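PDB 5JOQ: Lmo2184 protein from Listeria monocytogenes serovar 1/2a, which probably serves as a heme-binding, membrane-anchored lipoprotein that delivers its iron-containing ligand to an ABC transporter. Local coordinates for residues K145-K148 / D149-S152; A233-V236 / K237-E241; T245-I248 / W249-F252. All blocks are in the same frame, centred on the assembly; numbering follows the deposited sequence.

Contact 1 (K145-K148 / D149-S152); sequences KLNK and DLTS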
# COMPACT_ATOMS: atom_id res chain seq x y z
N LYS A 145 -33.48 -14.26 10.22
CA LYS A 145 -33.82 -13.06 9.48
C LYS A 145 -32.65 -12.60 8.58
O LYS A 145 -32.84 -12.26 7.40
CB LYS A 145 -34.19 -11.97 10.48
CG LYS A 145 -34.37 -10.58 9.86
CD LYS A 145 -35.47 -10.59 8.80
CE LYS A 145 -35.89 -9.16 8.40
NZ LYS A 145 -34.72 -8.29 8.11
N LEU A 146 -31.45 -12.56 9.12
CA LEU A 146 -30.32 -12.11 8.31
C LEU A 146 -30.11 -13.04 7.12
O LEU A 146 -29.92 -12.58 5.98
CB LEU A 146 -29.05 -12.04 9.16
CG LEU A 146 -27.72 -11.68 8.48
CD1 LEU A 146 -27.83 -10.32 7.80
CD2 LEU A 146 -26.58 -11.67 9.56
N ASN A 147 -30.17 -14.35 7.36
CA ASN A 147 -29.97 -15.30 6.27
C ASN A 147 -31.10 -15.22 5.24
O ASN A 147 -30.86 -15.41 4.05
CB ASN A 147 -29.84 -16.71 6.84
CG ASN A 147 -28.37 -17.05 7.14
OD1 ASN A 147 -27.48 -16.46 6.54
ND2 ASN A 147 -28.12 -18.00 8.05
N LYS A 148 -32.33 -14.98 5.69
CA LYS A 148 -33.45 -14.81 4.76
C LYS A 148 -33.17 -13.66 3.79
O LYS A 148 -33.41 -13.77 2.59
CB LYS A 148 -34.72 -14.52 5.55
CG LYS A 148 -35.96 -14.46 4.72
CD LYS A 148 -37.16 -14.13 5.59
CE LYS A 148 -38.40 -13.81 4.75
NZ LYS A 148 -39.54 -13.42 5.63
N ASP A 149 -32.70 -12.53 4.33
CA ASP A 149 -32.39 -11.35 3.52
C ASP A 149 -31.29 -11.65 2.51
O ASP A 149 -31.41 -11.31 1.33
CB ASP A 149 -31.98 -10.19 4.42
CG ASP A 149 -33.15 -9.60 5.20
OD1 ASP A 149 -34.33 -9.88 4.85
OD2 ASP A 149 -32.90 -8.84 6.18
N LEU A 150 -30.19 -12.24 2.98
CA LEU A 150 -29.10 -12.63 2.09
C LEU A 150 -29.59 -13.55 0.98
O LEU A 150 -29.29 -13.33 -0.20
CB LEU A 150 -27.99 -13.32 2.89
CG LEU A 150 -27.20 -12.43 3.86
CD1 LEU A 150 -26.28 -13.28 4.79
CD2 LEU A 150 -26.38 -11.39 3.10
N THR A 151 -30.30 -14.61 1.36
CA THR A 151 -30.76 -15.57 0.37
C THR A 151 -31.69 -14.92 -0.65
O THR A 151 -31.66 -15.27 -1.83
CB THR A 151 -31.47 -16.72 1.07
OG1 THR A 151 -30.49 -17.47 1.79
CG2 THR A 151 -32.25 -17.60 0.07
N SER A 152 -32.54 -14.00 -0.21
CA SER A 152 -33.40 -13.29 -1.16
C SER A 152 -32.56 -12.53 -2.19
O SER A 152 -32.87 -12.54 -3.39
CB SER A 152 -34.35 -12.36 -0.41
OG SER A 152 -35.06 -11.55 -1.32

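Contact 2 (A233-V236 / K237-E241); sequences AEVV and KMFDE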
# COMPACT_ATOMS: atom_id res chain seq x y z
N ALA A 233 -6.03 2.16 -4.74
CA ALA A 233 -6.51 2.12 -6.12
C ALA A 233 -5.50 2.75 -7.07
O ALA A 233 -5.41 2.37 -8.24
CB ALA A 233 -7.84 2.87 -6.21
N GLU A 234 -4.80 3.78 -6.60
CA GLU A 234 -3.80 4.43 -7.43
C GLU A 234 -2.69 3.45 -7.80
O GLU A 234 -2.20 3.44 -8.93
CB GLU A 234 -3.30 5.68 -6.70
CG GLU A 234 -2.42 6.52 -7.43
CD GLU A 234 -2.08 7.83 -6.70
OE1 GLU A 234 -2.38 8.02 -5.48
OE2 GLU A 234 -1.45 8.67 -7.35
N VAL A 235 -2.33 2.55 -6.87
CA VAL A 235 -1.34 1.52 -7.18
C VAL A 235 -1.92 0.52 -8.18
O VAL A 235 -1.25 0.09 -9.13
CB VAL A 235 -0.90 0.78 -5.90
CG1 VAL A 235 -0.08 -0.42 -6.26
CG2 VAL A 235 -0.11 1.74 -4.96
N VAL A 236 -3.17 0.14 -7.99
CA VAL A 236 -3.81 -0.81 -8.88
C VAL A 236 -3.85 -0.29 -10.32
O VAL A 236 -3.70 -1.05 -11.24
CB VAL A 236 -5.20 -1.21 -8.37
CG1 VAL A 236 -5.92 -2.09 -9.40
CG2 VAL A 236 -5.10 -1.91 -7.03
N LYS A 237 -4.05 1.00 -10.48
CA LYS A 237 -4.08 1.59 -11.81
C LYS A 237 -2.72 1.41 -12.48
O LYS A 237 -2.64 1.09 -13.63
CB LYS A 237 -4.47 3.06 -11.78
CG LYS A 237 -4.61 3.67 -13.17
CD LYS A 237 -5.45 2.82 -14.09
CE LYS A 237 -5.49 3.38 -15.50
NZ LYS A 237 -6.27 2.58 -16.48
N MET A 238 -1.66 1.59 -11.73
CA MET A 238 -0.32 1.43 -12.21
C MET A 238 -0.13 -0.02 -12.67
O MET A 238 0.44 -0.29 -13.70
CB MET A 238 0.63 1.80 -11.07
CG MET A 238 2.11 1.72 -11.32
SD MET A 238 3.06 2.58 -10.05
CE MET A 238 2.66 1.69 -8.57
N PHE A 239 -0.66 -0.96 -11.89
CA PHE A 239 -0.56 -2.36 -12.24
C PHE A 239 -1.29 -2.60 -13.56
O PHE A 239 -0.84 -3.34 -14.38
CB PHE A 239 -1.18 -3.27 -11.18
CG PHE A 239 -0.44 -3.32 -9.87
CD1 PHE A 239 0.84 -2.82 -9.71
CD2 PHE A 239 -1.05 -3.92 -8.79
CE1 PHE A 239 1.46 -2.90 -8.48
CE2 PHE A 239 -0.42 -4.01 -7.58
CZ PHE A 239 0.84 -3.51 -7.43
N ASP A 240 -2.44 -1.94 -13.72
CA ASP A 240 -3.24 -2.08 -14.95
C ASP A 240 -2.41 -1.70 -16.16
O ASP A 240 -2.44 -2.39 -17.19
CB ASP A 240 -4.51 -1.21 -14.86
CG ASP A 240 -5.29 -1.16 -16.20
OD1 ASP A 240 -5.76 -2.23 -16.64
OD2 ASP A 240 -5.36 -0.07 -16.81
N GLU A 241 -1.69 -0.56 -16.08
CA GLU A 241 -0.82 -0.19 -17.20
C GLU A 241 0.26 -1.25 -17.44
O GLU A 241 0.65 -1.49 -18.58
CB GLU A 241 -0.14 1.16 -16.95
CG GLU A 241 -1.07 2.32 -16.75
CD GLU A 241 -1.83 2.73 -18.00
OE1 GLU A 241 -1.48 2.39 -19.15
OE2 GLU A 241 -2.81 3.46 -17.80

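Contact 3 (T245-I248 / W249-F252); sequences TNDI and WKHF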
# COMPACT_ATOMS: atom_id res chain seq x y z
N THR A 245 1.28 -4.09 -21.09
CA THR A 245 2.57 -4.11 -21.80
C THR A 245 3.29 -5.44 -21.69
O THR A 245 4.34 -5.62 -22.31
CB THR A 245 3.52 -3.05 -21.25
OG1 THR A 245 3.99 -3.50 -19.96
CG2 THR A 245 2.80 -1.72 -21.13
N ASN A 246 2.77 -6.35 -20.88
CA ASN A 246 3.49 -7.55 -20.48
C ASN A 246 3.24 -8.66 -21.50
O ASN A 246 2.10 -9.10 -21.67
CB ASN A 246 2.99 -7.96 -19.10
CG ASN A 246 3.84 -9.02 -18.46
OD1 ASN A 246 4.44 -9.87 -19.15
ND2 ASN A 246 3.89 -9.01 -17.12
N ASP A 247 4.30 -9.14 -22.16
CA ASP A 247 4.13 -10.25 -23.10
C ASP A 247 3.34 -11.40 -22.49
O ASP A 247 2.64 -12.13 -23.20
CB ASP A 247 5.48 -10.77 -23.57
CG ASP A 247 6.13 -9.83 -24.58
OD1 ASP A 247 5.40 -9.15 -25.33
OD2 ASP A 247 7.35 -9.78 -24.62
N ILE A 248 3.48 -11.57 -21.19
CA ILE A 248 2.83 -12.65 -20.50
C ILE A 248 1.31 -12.61 -20.63
O ILE A 248 0.71 -13.64 -20.71
CB ILE A 248 3.19 -12.64 -18.99
CG1 ILE A 248 4.71 -12.72 -18.79
CG2 ILE A 248 2.52 -13.77 -18.24
CD1 ILE A 248 5.29 -13.97 -19.37
N TRP A 249 0.69 -11.44 -20.61
CA TRP A 249 -0.76 -11.31 -20.67
C TRP A 249 -1.38 -10.58 -21.86
O TRP A 249 -2.55 -10.77 -22.17
CB TRP A 249 -1.23 -10.55 -19.42
CG TRP A 249 -0.82 -11.13 -18.11
CD1 TRP A 249 0.14 -10.68 -17.29
CD2 TRP A 249 -1.38 -12.28 -17.47
NE1 TRP A 249 0.23 -11.46 -16.18
CE2 TRP A 249 -0.69 -12.46 -16.27
CE3 TRP A 249 -2.38 -13.18 -17.82
CZ2 TRP A 249 -0.97 -13.50 -15.41
CZ3 TRP A 249 -2.66 -14.21 -16.97
CH2 TRP A 249 -1.96 -14.36 -15.77
N LYS A 250 -0.59 -9.74 -22.51
CA LYS A 250 -1.07 -8.88 -23.57
C LYS A 250 -1.64 -9.53 -24.81
O LYS A 250 -2.35 -8.91 -25.53
CB LYS A 250 -0.11 -7.76 -23.91
CG LYS A 250 1.04 -8.12 -24.81
CD LYS A 250 1.76 -6.85 -25.19
CE LYS A 250 2.92 -7.08 -26.10
NZ LYS A 250 3.33 -5.79 -26.71
N HIS A 251 -1.30 -10.76 -25.05
CA HIS A 251 -1.89 -11.43 -26.22
C HIS A 251 -3.17 -12.21 -25.87
O HIS A 251 -3.77 -12.81 -26.77
CB HIS A 251 -0.86 -12.31 -26.90
CG HIS A 251 0.42 -11.57 -27.21
ND1 HIS A 251 0.56 -10.77 -28.32
CD2 HIS A 251 1.58 -11.46 -26.52
CE1 HIS A 251 1.76 -10.22 -28.32
NE2 HIS A 251 2.40 -10.62 -27.23
N PHE A 252 -3.63 -12.16 -24.62
CA PHE A 252 -4.98 -12.66 -24.31
C PHE A 252 -6.03 -11.83 -25.04
O PHE A 252 -5.99 -10.60 -25.02
CB PHE A 252 -5.27 -12.56 -22.82
CG PHE A 252 -4.64 -13.64 -21.97
CD1 PHE A 252 -3.26 -13.79 -21.93
CD2 PHE A 252 -5.45 -14.46 -21.18
CE1 PHE A 252 -2.67 -14.78 -21.12
CE2 PHE A 252 -4.88 -15.46 -20.36
CZ PHE A 252 -3.50 -15.62 -20.33
O HOH W 1 5.46 -5.37 -24.42
O HOH W 2 -0.05 -12.87 -23.66

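Contact 1 (K145-K148 / D149-S152)
Lys145 and Asp149, one helical turn apart, form an i to i+4 salt bridge along helix 140-161, with Lys145 NZ 2.7 Å from Asp149 OD2. The ammonium meets the carboxylate oxygen on its syn side, 16° out of the carboxylate plane. It gets there because the lysine chain, otherwise extended, kinks at chi2 (60°) and again at chi4 (48°), folding CE and NZ along the helix surface toward the acid. Asp149 OD1 stays 3.6 Å from Lys145 NZ, so one oxygen carries the bond. Since Lys145 is exposed, solvent would be expected to weaken the attraction.

The backbone beneath is regular alpha helix. Leu150 N donates to Leu146 O at 3.0 Å, almost straight and in the carbonyl plane, and equivalent bonds run from Asp149 N to Lys145 O, from Thr151 N to Asn147 O and from Ser152 N to Lys148 O. This helix lies in a region predicted to form a coiled coil; its Leu146 and Leu150 side packs on helix 123-136, while Lys145, Lys148 and Ser152 are on the exposed side, consistent with an amphipathic helix.

On the packed side Leu146 CG approaches Leu150 CD1 at 4.3 Å, a loose contact, and both leucines also touch Ile130 and Leu274. Leu150 CD1 passes 3.8 Å from Asn147 OD1, the two side chains crossing at an angle. The polar ends on this flank turn to the neighbouring helix: Asn147 ND2 donates to Gln127 O, and Thr151 OG1 is hydrogen-bonded to Gln127 NE2.

Contact 2 (A233-V236 / K237-E241)
Asp240 N bonds to Val236 O at 2.9 Å in the first turns of helix 233-245, and the aspartate side chain also takes a salt bridge, Lys237 NZ to Asp240 OD2 at 2.8 Å. The ammonium arrives on the anti side of that oxygen, 31° out of the carboxylate plane, while Asp240 OD1 is held by the principal partner of this acid, Arg226. Lys237 NZ also has a long salt bridge to Glu241 and a further one to Asp103 of the second subunit. Phe239 N to Val235 O (3.0 Å) and Lys237 N to Ala233 O continue the helical ladder; Met238 N to Glu234 O is weak.

Packing centres on Val235. Its CG1, anti to the backbone N (chi1 170°), lies over one face of the Phe239 ring, 3.8 Å from the centroid and 28° off the normal, a CH-pi contact whose shortest approach is 3.4 Å to Phe239 CZ. Met238 CE reaches Val235 CG1 at 4.2 Å. Beyond them, Phe239 packs on Val175 and Pro176, and Val235 on His229 of the second subunit.

With several acids around one buried lysine, Lys237 probably remains protonated, its charge shared between this helix and the neighbouring subunit.

Contact 3 (T245-I248 / W249-F252)
Asn246 O accepts two backbone bonds at the start of the short, weakly bonded helix 247-250. Lys250 N lies 2.9 Å from Asn246 O and comes in nearly along the C=O axis, whereas Trp249 N, equally far from Asn246 O, sits above the carbonyl plane, 47° out of it. Asn246 is the N-cap: its side chain turns back to accept from Ile248 N, although the position of OD1 is less certain.

A water bridges the turn, donating to Asp247 O and accepting from His251 N, both at 2.8 Å. Lys250, extended beyond CG, runs beside Asp247 and brings CE to 3.3 Å from Asp247 OD1, but Lys250 NZ stops at 4.2 Å from that oxygen, beyond a salt bridge.

Two carbonyl oxygens lie at ring edges: Asp247 O at that of His251, and Ile248 O at that of Phe252, 3.6 Å from Phe252 CE1.

Among the apolar groups, Ile248 CG2 stands over a face of the Trp249 indole, 3.9 Å from the centroid of the five-membered ring and 11° off its normal, a CH-pi contact toward the rim of the indole.

Trp249 and Phe252 turn inward from this partly solvent-facing turn: Trp249 stacks on Phe243 of helix 233-245 and reaches Leu170 and Leu172 of strand 168-173, while Phe252 packs on Leu170 and on Leu216 and Gln217 of helix 213-219.

Following the chain from the N terminus, the three contacts come in series; none nests within or crosses another, and each spans only neighbouring turns of helix or a cap, closing no long loop. Contact 1 lies on helix 140-161, which packs on helix 123-136, on the opposite side of the chain's centre from the other two, about 36 Å from contact 2 and 42 Å from contact 3 between centres. Contacts 2 and 3 lie about 16 Å apart between centres, where helix 233-245 ends and, after the N-cap Asn246, the short helix 247-250 begins. The former joins its helix to strand 260-262 and the second subunit, the latter to strand 168-173 and helix 213-219.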